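Local coordinates for erythrocyte membrane protein 1 (Plasmodium falciparum, PDB 2YK0) that probably binds host cell surface receptors, the chain being the N-terminal NTS-DBL1-alpha and CIDR-gamma double domain of a longer membrane adhesin, at residues Cys470-Leu475 with Asp568-Ile573; Asn544-Cys549 with Lys559-Asn564; Leu362-Ile367 with His572-Val577. The protein carries 8 engineered substitutions. All blocks are in the same frame, centred on the assembly; numbering follows the deposited sequence.

Interaction 1: residues Cys470-Leu475 with Asp568-Ile573; sequences CKTCPL and DIDKHI
D570 reaches across to the backbone of T472, and this is the polar link between the two segments. T472 N donates to D570 OD1 at 3.0 Å, with 147° at the hydrogen. The N-H comes from above the carboxylate plane, 43° out of it. D570 has CG anti to its carbonyl carbon (chi1 -36°), which leaves OD1 facing the loop. D570 OD2 forms a salt bridge with R581 of helix 575-601, so both oxygens have a partner. K471 NZ is 5.9 Å from D570 OD1, too far for a salt bridge, though the opposite charges may still attract weakly.

The remaining contacts are van der Waals. The methyl of T472 does most of this work. T472 CG2 lies 3.5 Å from H572 O and also 3.5 Å from D570 CG. T472 CG2 also approaches I573 CG2 at 4.2 Å. K471 and I569 lie alongside with their ends pointing opposite ways, K471 CG meeting I569 CG2 at 3.9 Å.

Disulfides from C470 to C380 and from C473 to C357 tie the loop to the rest of the chain. The pattern is that of a disulfide-held irregular loop laid against the residues that lead into strand 572-574, an outermost strand of a four-stranded antiparallel sheet. An aspartate carboxylate joins the loop backbone to the helix that follows that strand.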
loop_
_atom_site.group_PDB
_atom_site.type_symbol
_atom_site.label_atom_id
_atom_site.label_comp_id
_atom_site.label_asym_id
_atom_site.label_seq_id
_atom_site.Cartn_x
_atom_site.Cartn_y
_atom_site.Cartn_z
ATOM N N CYS A 470 -10.545 -16.356 4.374
ATOM C CA CYS A 470 -9.579 -17.050 3.522
ATOM C C CYS A 470 -8.940 -18.313 4.123
ATOM O O CYS A 470 -7.824 -18.709 3.745
ATOM C CB CYS A 470 -8.539 -16.065 3.006
ATOM S SG CYS A 470 -9.254 -14.722 2.033
ATOM N N LYS A 471 -9.681 -18.960 5.035
ATOM C CA LYS A 471 -9.294 -20.201 5.695
ATOM C C LYS A 471 -9.799 -21.381 4.864
ATOM O O LYS A 471 -10.835 -21.255 4.205
ATOM C CB LYS A 471 -9.943 -20.257 7.084
ATOM C CG LYS A 471 -9.178 -19.513 8.159
ATOM C CD LYS A 471 -9.547 -20.004 9.555
ATOM C CE LYS A 471 -10.925 -19.593 10.030
ATOM N NZ LYS A 471 -11.221 -20.157 11.373
ATOM N N THR A 472 -9.114 -22.540 4.939
ATOM C CA THR A 472 -9.500 -23.781 4.240
ATOM C C THR A 472 -10.920 -24.223 4.646
ATOM O O THR A 472 -11.416 -23.808 5.708
ATOM C CB THR A 472 -8.463 -24.919 4.470
ATOM O OG1 THR A 472 -8.723 -25.986 3.553
ATOM C CG2 THR A 472 -8.501 -25.486 5.890
ATOM N N CYS A 473 -11.572 -25.054 3.804
ATOM C CA CYS A 473 -12.907 -25.581 4.094
ATOM C C CYS A 473 -12.826 -26.464 5.312
ATOM O O CYS A 473 -11.889 -27.265 5.399
ATOM C CB CYS A 473 -13.458 -26.374 2.911
ATOM S SG CYS A 473 -14.068 -25.373 1.540
ATOM N N PRO A 474 -13.837 -26.428 6.208
ATOM C CA PRO A 474 -13.872 -27.412 7.300
ATOM C C PRO A 474 -13.897 -28.776 6.610
ATOM O O PRO A 474 -14.743 -28.966 5.735
ATOM C CB PRO A 474 -15.206 -27.117 8.000
ATOM C CG PRO A 474 -15.607 -25.777 7.537
ATOM C CD PRO A 474 -15.052 -25.593 6.190
ATOM N N LEU A 475 -12.898 -29.662 6.879
ATOM C CA LEU A 475 -12.748 -30.966 6.189
ATOM C C LEU A 475 -14.015 -31.739 5.809
ATOM O O LEU A 475 -14.077 -32.289 4.712
ATOM C CB LEU A 475 -11.668 -31.880 6.791
ATOM C CG LEU A 475 -11.887 -32.365 8.212
ATOM C CD1 LEU A 475 -11.536 -33.832 8.339
ATOM C CD2 LEU A 475 -11.091 -31.514 9.210
ATOM N N ASP A 568 0.092 -19.045 11.591
ATOM C CA ASP A 568 -0.373 -20.066 10.637
ATOM C C ASP A 568 -1.888 -19.972 10.551
ATOM O O ASP A 568 -2.551 -19.773 11.573
ATOM C CB ASP A 568 0.049 -21.478 11.075
ATOM C CG ASP A 568 1.538 -21.654 11.344
ATOM O OD1 ASP A 568 2.338 -21.546 10.382
ATOM O OD2 ASP A 568 1.901 -21.959 12.503
ATOM N N ILE A 569 -2.438 -20.092 9.338
ATOM C CA ILE A 569 -3.879 -19.939 9.096
ATOM C C ILE A 569 -4.733 -21.082 9.647
ATOM O O ILE A 569 -5.655 -20.836 10.438
ATOM C CB ILE A 569 -4.230 -19.624 7.606
ATOM C CG1 ILE A 569 -3.038 -19.069 6.788
ATOM C CG2 ILE A 569 -5.448 -18.714 7.506
ATOM C CD1 ILE A 569 -2.191 -20.145 6.033
ATOM N N ASP A 570 -4.419 -22.329 9.217
ATOM C CA ASP A 570 -5.178 -23.544 9.529
ATOM C C ASP A 570 -4.331 -24.638 10.153
ATOM O O ASP A 570 -3.187 -24.855 9.730
ATOM C CB ASP A 570 -5.830 -24.094 8.243
ATOM C CG ASP A 570 -6.326 -23.041 7.260
ATOM O OD1 ASP A 570 -7.463 -22.551 7.440
ATOM O OD2 ASP A 570 -5.576 -22.716 6.299
ATOM N N LYS A 571 -4.916 -25.363 11.124
ATOM C CA LYS A 571 -4.247 -26.470 11.810
ATOM C C LYS A 571 -4.280 -27.748 10.963
ATOM O O LYS A 571 -3.277 -28.462 10.902
ATOM C CB LYS A 571 -4.873 -26.693 13.193
ATOM C CG LYS A 571 -4.142 -27.697 14.091
ATOM C CD LYS A 571 -4.501 -27.553 15.591
ATOM C CE LYS A 571 -5.948 -27.824 15.977
ATOM N NZ LYS A 571 -6.817 -26.614 15.848
ATOM N N HIS A 572 -5.434 -28.021 10.308
ATOM C CA HIS A 572 -5.640 -29.170 9.421
ATOM C C HIS A 572 -6.016 -28.726 8.002
ATOM O O HIS A 572 -6.884 -27.860 7.814
ATOM C CB HIS A 572 -6.731 -30.110 9.950
ATOM C CG HIS A 572 -6.570 -30.497 11.379
ATOM N ND1 HIS A 572 -5.576 -31.379 11.780
ATOM C CD2 HIS A 572 -7.299 -30.128 12.459
ATOM C CE1 HIS A 572 -5.718 -31.500 13.092
ATOM N NE2 HIS A 572 -6.746 -30.771 13.546
ATOM N N ILE A 573 -5.345 -29.333 7.006
ATOM C CA ILE A 573 -5.575 -29.120 5.574
ATOM C C ILE A 573 -5.640 -30.486 4.856
ATOM O O ILE A 573 -5.326 -31.499 5.473
ATOM C CB ILE A 573 -4.558 -28.126 4.929
ATOM C CG1 ILE A 573 -3.149 -28.736 4.734
ATOM C CG2 ILE A 573 -4.549 -26.769 5.637
ATOM C CD1 ILE A 573 -2.201 -27.884 3.955
#

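Interaction 2: residues Asn544-Cys549 with Lys559-Asn564; sequences NQEWTC and KLNNFN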
loop_
_atom_site.group_PDB
_atom_site.type_symbol
_atom_site.label_atom_id
_atom_site.label_comp_id
_atom_site.label_asym_id
_atom_site.label_seq_id
_atom_site.Cartn_x
_atom_site.Cartn_y
_atom_site.Cartn_z
ATOM N N ASN A 544 9.183 -22.664 8.788
ATOM C CA ASN A 544 9.322 -24.109 8.761
ATOM C C ASN A 544 8.093 -24.727 9.381
ATOM O O ASN A 544 7.779 -24.475 10.541
ATOM C CB ASN A 544 10.585 -24.563 9.452
ATOM C CG ASN A 544 11.002 -25.949 9.045
ATOM O OD1 ASN A 544 10.536 -26.936 9.611
ATOM N ND2 ASN A 544 11.886 -26.053 8.053
ATOM N N GLN A 545 7.367 -25.492 8.561
ATOM C CA GLN A 545 6.118 -26.149 8.904
ATOM C C GLN A 545 6.305 -27.652 8.926
ATOM O O GLN A 545 6.564 -28.266 7.895
ATOM C CB GLN A 545 5.043 -25.787 7.874
ATOM C CG GLN A 545 4.498 -24.374 7.954
ATOM C CD GLN A 545 3.622 -24.113 6.756
ATOM O OE1 GLN A 545 4.088 -24.019 5.614
ATOM N NE2 GLN A 545 2.324 -24.050 6.987
ATOM N N GLU A 546 6.174 -28.249 10.103
ATOM C CA GLU A 546 6.251 -29.691 10.248
ATOM C C GLU A 546 4.841 -30.245 10.148
ATOM O O GLU A 546 3.940 -29.865 10.915
ATOM C CB GLU A 546 7.034 -30.171 11.493
ATOM C CG GLU A 546 7.000 -29.269 12.719
ATOM C CD GLU A 546 8.222 -29.305 13.624
ATOM O OE1 GLU A 546 8.942 -30.334 13.636
ATOM O OE2 GLU A 546 8.457 -28.296 14.329
ATOM N N TRP A 547 4.660 -31.083 9.113
ATOM C CA TRP A 547 3.425 -31.711 8.690
ATOM C C TRP A 547 3.460 -33.172 8.918
ATOM O O TRP A 547 4.499 -33.818 8.704
ATOM C CB TRP A 547 3.254 -31.520 7.178
ATOM C CG TRP A 547 2.904 -30.128 6.779
ATOM C CD1 TRP A 547 3.707 -29.224 6.145
ATOM C CD2 TRP A 547 1.663 -29.464 7.027
ATOM N NE1 TRP A 547 3.049 -28.028 6.012
ATOM C CE2 TRP A 547 1.784 -28.153 6.532
ATOM C CE3 TRP A 547 0.450 -29.854 7.616
ATOM C CZ2 TRP A 547 0.729 -27.238 6.595
ATOM C CZ3 TRP A 547 -0.580 -28.938 7.708
ATOM C CH2 TRP A 547 -0.443 -27.654 7.192
ATOM N N THR A 548 2.276 -33.713 9.265
ATOM C CA THR A 548 2.031 -35.145 9.357
ATOM C C THR A 548 0.834 -35.461 8.479
ATOM O O THR A 548 -0.312 -35.144 8.826
ATOM C CB THR A 548 1.970 -35.714 10.781
ATOM O OG1 THR A 548 2.767 -34.934 11.678
ATOM C CG2 THR A 548 2.427 -37.171 10.820
ATOM N N CYS A 549 1.115 -36.028 7.301
ATOM C CA CYS A 549 0.086 -36.398 6.340
ATOM C C CYS A 549 -0.276 -37.864 6.455
ATOM O O CYS A 549 0.606 -38.735 6.417
ATOM C CB CYS A 549 0.502 -36.019 4.927
ATOM S SG CYS A 549 0.662 -34.241 4.684
ATOM N N LYS A 559 -1.778 -32.481 9.254
ATOM C CA LYS A 559 -1.807 -31.720 10.499
ATOM C C LYS A 559 -0.517 -30.959 10.620
ATOM O O LYS A 559 0.558 -31.476 10.287
ATOM C CB LYS A 559 -2.011 -32.634 11.725
ATOM C CG LYS A 559 -2.032 -31.900 13.076
ATOM C CD LYS A 559 -1.938 -32.848 14.294
ATOM C CE LYS A 559 -0.565 -33.463 14.577
ATOM N NZ LYS A 559 0.371 -32.539 15.291
ATOM N N LEU A 560 -0.641 -29.708 11.068
ATOM C CA LEU A 560 0.495 -28.838 11.302
ATOM C C LEU A 560 0.924 -29.067 12.739
ATOM O O LEU A 560 0.199 -28.712 13.684
ATOM C CB LEU A 560 0.150 -27.361 11.026
ATOM C CG LEU A 560 1.327 -26.393 10.903
ATOM C CD1 LEU A 560 2.397 -26.912 9.965
ATOM C CD2 LEU A 560 0.854 -25.061 10.428
ATOM N N ASN A 561 2.068 -29.751 12.893
ATOM C CA ASN A 561 2.626 -30.106 14.185
ATOM C C ASN A 561 2.936 -28.878 15.031
ATOM O O ASN A 561 2.388 -28.745 16.132
ATOM C CB ASN A 561 3.847 -30.979 13.990
ATOM C CG ASN A 561 3.520 -32.265 13.293
ATOM O OD1 ASN A 561 2.552 -32.962 13.634
ATOM N ND2 ASN A 561 4.349 -32.629 12.334
ATOM N N ASN A 562 3.761 -27.961 14.477
ATOM C CA ASN A 562 4.196 -26.697 15.067
ATOM C C ASN A 562 3.176 -25.569 14.829
ATOM O O ASN A 562 3.561 -24.428 14.580
ATOM C CB ASN A 562 5.575 -26.332 14.499
ATOM C CG ASN A 562 5.592 -25.900 13.055
ATOM O OD1 ASN A 562 6.018 -24.804 12.729
ATOM N ND2 ASN A 562 5.048 -26.692 12.165
ATOM N N PHE A 563 1.881 -25.882 14.915
ATOM C CA PHE A 563 0.827 -24.907 14.651
ATOM C C PHE A 563 0.745 -23.755 15.645
ATOM O O PHE A 563 0.690 -23.981 16.853
ATOM C CB PHE A 563 -0.535 -25.596 14.489
ATOM C CG PHE A 563 -1.725 -24.667 14.476
ATOM C CD1 PHE A 563 -2.020 -23.901 13.349
ATOM C CD2 PHE A 563 -2.535 -24.531 15.603
ATOM C CE1 PHE A 563 -3.112 -23.029 13.345
ATOM C CE2 PHE A 563 -3.634 -23.668 15.592
ATOM C CZ PHE A 563 -3.917 -22.925 14.463
ATOM N N ASN A 564 0.681 -22.528 15.117
ATOM C CA ASN A 564 0.531 -21.296 15.881
ATOM C C ASN A 564 -0.554 -20.473 15.200
ATOM O O ASN A 564 -0.344 -20.027 14.074
ATOM C CB ASN A 564 1.866 -20.524 15.930
ATOM C CG ASN A 564 1.842 -19.251 16.753
ATOM O OD1 ASN A 564 1.033 -19.072 17.681
ATOM N ND2 ASN A 564 2.755 -18.347 16.436
#
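W547 faces L560 as an antiparallel non-hydrogen-bonded pair, and T548 faces K559 as the next, hydrogen-bonded pair. T548 N donates to K559 O at 3.0 Å and K559 N returns a bond to T548 O at 3.1 Å. N561 N donates to E546 O at 2.7 Å, just as the chain enters a type I turn from L560 to F563.

On the W547 face, L560 CD1 sits over the six-membered ring, 3.8 Å from its centroid and 13° off the normal, a CH-pi contact. With CG turned anti to the backbone N (chi1 -166°), L560 extends CD1 over the W547 ring, where it also meets Q545 CB at 3.6 Å. On the T548 face, N561 OD1 accepts two bonds. T548 OG1 donates to N561 OD1 at 2.8 Å, the two side chains crossing at about a right angle. T548 OG1 is also bonded to T512 OG1. K559 NZ donates to N561 OD1 at 2.8 Å, in the carbonyl plane and on a lone pair.

The hairpin of 542-552 and 555-560 is further joined by the C549-C558 disulfide. Strand 511-518 pairs with its first strand and 572-574 with its second, while L578 of helix 575-601 packs on W547.

Interaction 3: residues Leu362-Ile367 with His572-Val577; sequences LAHNQI and HITFKV. Engineered in segment 362-367: A363 (natural residue Ser).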
loop_
_atom_site.group_PDB
_atom_site.type_symbol
_atom_site.label_atom_id
_atom_site.label_comp_id
_atom_site.label_asym_id
_atom_site.label_seq_id
_atom_site.Cartn_x
_atom_site.Cartn_y
_atom_site.Cartn_z
ATOM N N LEU A 362 -17.113 -33.187 -1.727
ATOM C CA LEU A 362 -16.085 -32.140 -1.639
ATOM C C LEU A 362 -14.851 -32.294 -2.509
ATOM O O LEU A 362 -14.112 -33.275 -2.392
ATOM C CB LEU A 362 -15.683 -31.908 -0.183
ATOM C CG LEU A 362 -16.572 -30.961 0.592
ATOM C CD1 LEU A 362 -16.739 -31.430 2.012
ATOM C CD2 LEU A 362 -16.014 -29.550 0.556
ATOM N N ALA A 363 -14.601 -31.268 -3.335
ATOM C CA ALA A 363 -13.483 -31.191 -4.279
ATOM C C ALA A 363 -12.099 -31.064 -3.633
ATOM O O ALA A 363 -11.116 -31.377 -4.310
ATOM C CB ALA A 363 -13.702 -30.037 -5.243
ATOM N N HIS A 364 -12.015 -30.585 -2.354
ATOM C CA HIS A 364 -10.740 -30.381 -1.656
ATOM C C HIS A 364 -9.894 -31.633 -1.359
ATOM O O HIS A 364 -8.681 -31.510 -1.192
ATOM C CB HIS A 364 -10.834 -29.388 -0.472
ATOM C CG HIS A 364 -11.488 -29.880 0.793
ATOM N ND1 HIS A 364 -11.872 -31.196 0.965
ATOM C CD2 HIS A 364 -11.769 -29.203 1.930
ATOM C CE1 HIS A 364 -12.376 -31.271 2.186
ATOM N NE2 HIS A 364 -12.344 -30.096 2.802
ATOM N N ASN A 365 -10.521 -32.829 -1.302
ATOM C CA ASN A 365 -9.793 -34.084 -1.075
ATOM C C ASN A 365 -9.689 -34.891 -2.377
ATOM O O ASN A 365 -9.097 -35.981 -2.416
ATOM C CB ASN A 365 -10.388 -34.912 0.076
ATOM C CG ASN A 365 -11.882 -34.913 0.083
ATOM O OD1 ASN A 365 -12.534 -35.567 -0.732
ATOM N ND2 ASN A 365 -12.452 -34.130 0.972
ATOM N N GLN A 366 -10.232 -34.331 -3.443
ATOM C CA GLN A 366 -10.158 -34.967 -4.741
ATOM C C GLN A 366 -9.078 -34.264 -5.546
ATOM O O GLN A 366 -9.317 -33.299 -6.260
ATOM C CB GLN A 366 -11.527 -34.990 -5.436
ATOM C CG GLN A 366 -12.637 -35.752 -4.711
ATOM C CD GLN A 366 -13.959 -35.486 -5.393
ATOM O OE1 GLN A 366 -14.814 -34.744 -4.891
ATOM N NE2 GLN A 366 -14.139 -36.055 -6.575
ATOM N N ILE A 367 -7.869 -34.704 -5.315
ATOM C CA ILE A 367 -6.623 -34.206 -5.886
ATOM C C ILE A 367 -6.593 -33.872 -7.394
ATOM O O ILE A 367 -6.044 -32.834 -7.782
ATOM C CB ILE A 367 -5.451 -35.104 -5.406
ATOM C CG1 ILE A 367 -4.136 -34.903 -6.221
ATOM C CG2 ILE A 367 -5.863 -36.587 -5.205
ATOM C CD1 ILE A 367 -3.031 -34.439 -5.305
ATOM N N HIS A 572 -5.434 -28.021 10.308
ATOM C CA HIS A 572 -5.640 -29.170 9.421
ATOM C C HIS A 572 -6.016 -28.726 8.002
ATOM O O HIS A 572 -6.884 -27.860 7.814
ATOM C CB HIS A 572 -6.731 -30.110 9.950
ATOM C CG HIS A 572 -6.570 -30.497 11.379
ATOM N ND1 HIS A 572 -5.576 -31.379 11.780
ATOM C CD2 HIS A 572 -7.299 -30.128 12.459
ATOM C CE1 HIS A 572 -5.718 -31.500 13.092
ATOM N NE2 HIS A 572 -6.746 -30.771 13.546
ATOM N N ILE A 573 -5.345 -29.333 7.006
ATOM C CA ILE A 573 -5.575 -29.120 5.574
ATOM C C ILE A 573 -5.640 -30.486 4.856
ATOM O O ILE A 573 -5.326 -31.499 5.473
ATOM C CB ILE A 573 -4.558 -28.126 4.929
ATOM C CG1 ILE A 573 -3.149 -28.736 4.734
ATOM C CG2 ILE A 573 -4.549 -26.769 5.637
ATOM C CD1 ILE A 573 -2.201 -27.884 3.955
ATOM N N THR A 574 -6.056 -30.533 3.588
ATOM C CA THR A 574 -6.078 -31.810 2.854
ATOM C C THR A 574 -4.713 -31.959 2.186
ATOM O O THR A 574 -3.994 -30.969 2.062
ATOM C CB THR A 574 -7.209 -31.848 1.793
ATOM O OG1 THR A 574 -6.823 -31.076 0.648
ATOM C CG2 THR A 574 -8.592 -31.409 2.341
ATOM N N PHE A 575 -4.348 -33.153 1.724
ATOM C CA PHE A 575 -3.057 -33.232 1.049
ATOM C C PHE A 575 -3.061 -32.402 -0.254
ATOM O O PHE A 575 -2.070 -31.727 -0.543
ATOM C CB PHE A 575 -2.559 -34.672 0.862
ATOM C CG PHE A 575 -1.235 -34.786 0.139
ATOM C CD1 PHE A 575 -0.082 -34.217 0.667
ATOM C CD2 PHE A 575 -1.133 -35.486 -1.051
ATOM C CE1 PHE A 575 1.141 -34.311 -0.016
ATOM C CE2 PHE A 575 0.085 -35.580 -1.728
ATOM C CZ PHE A 575 1.210 -34.982 -1.214
ATOM N N LYS A 576 -4.223 -32.377 -0.970
ATOM C CA LYS A 576 -4.429 -31.631 -2.222
ATOM C C LYS A 576 -4.173 -30.142 -1.999
ATOM O O LYS A 576 -3.506 -29.502 -2.815
ATOM C CB LYS A 576 -5.842 -31.898 -2.792
ATOM C CG LYS A 576 -6.155 -31.183 -4.121
ATOM C CD LYS A 576 -7.285 -30.143 -3.999
ATOM C CE LYS A 576 -8.428 -30.351 -4.966
ATOM N NZ LYS A 576 -8.108 -29.940 -6.356
ATOM N N VAL A 577 -4.671 -29.605 -0.870
ATOM C CA VAL A 577 -4.492 -28.200 -0.486
ATOM C C VAL A 577 -2.992 -27.920 -0.266
ATOM O O VAL A 577 -2.486 -26.881 -0.701
ATOM C CB VAL A 577 -5.363 -27.855 0.764
ATOM C CG1 VAL A 577 -5.012 -26.491 1.348
ATOM C CG2 VAL A 577 -6.848 -27.919 0.424
#
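T574 presses its methyl onto the ring of H364, and K576 lies along the same loop; together they make the tightly packed part of the contact. T574 CG2 stands 3.6 Å from the centroid of the H364 ring, 12° off the normal, a CH-pi contact. L362 CD2 lies over the opposite face, so the imidazole is sandwiched between two methyl groups. The hydroxyl of T574 bonds to the same residue: T574 OG1 donates to H364 O at 2.7 Å, from above the carbonyl plane. T574 OG1 sits between its own backbone N and carbonyl carbon (chi1 77°), where it also accepts from V577 N at 3.0 Å with 159° at the hydrogen. One buried hydroxyl thus caps the helix and holds the loop.

The aliphatic chain of K576 places CB 3.3 Å from H364 O and K576 CG 3.5 Å from I367 CA. The engineered A363 takes part through its backbone, its O lying against K576 CE. K576 NZ bonds to V369 O. I367 packs onward against L579 and F636.

The looser side is at N365 and Q366. Both are partly exposed, and their CB atoms point away from 572-577.

This is a helix N-cap at a strand-to-helix junction, whose capping hydroxyl also bonds to a loop of the C-terminal Duffy-binding-like subdomain. That loop meets the first turn of helix 575-601, consistent with a DBL1-alpha to CIDR-gamma interface.

How the interactions relate
From the N terminus, segment 362-367 comes first, then 470-475, both in loops. The hairpin of interaction 2 follows and closes a short loop. The chain then returns through 568-573 and 572-577, which overlap at H572 and I573. Interaction 2 is nested inside the long loops closed by interactions 1 and 3. Both of these use strand 572-574, interaction 1 with the residues before it and interaction 3 with the helix after it. K571 O, ahead of that strand, probably accepts from L560 N, and I573 pairs with C558. W547 of interaction 2 also touches I573, and C473 of interaction 1 lies against H364 of interaction 3. Two loops thus reach one sheet edge and the helix leaving it.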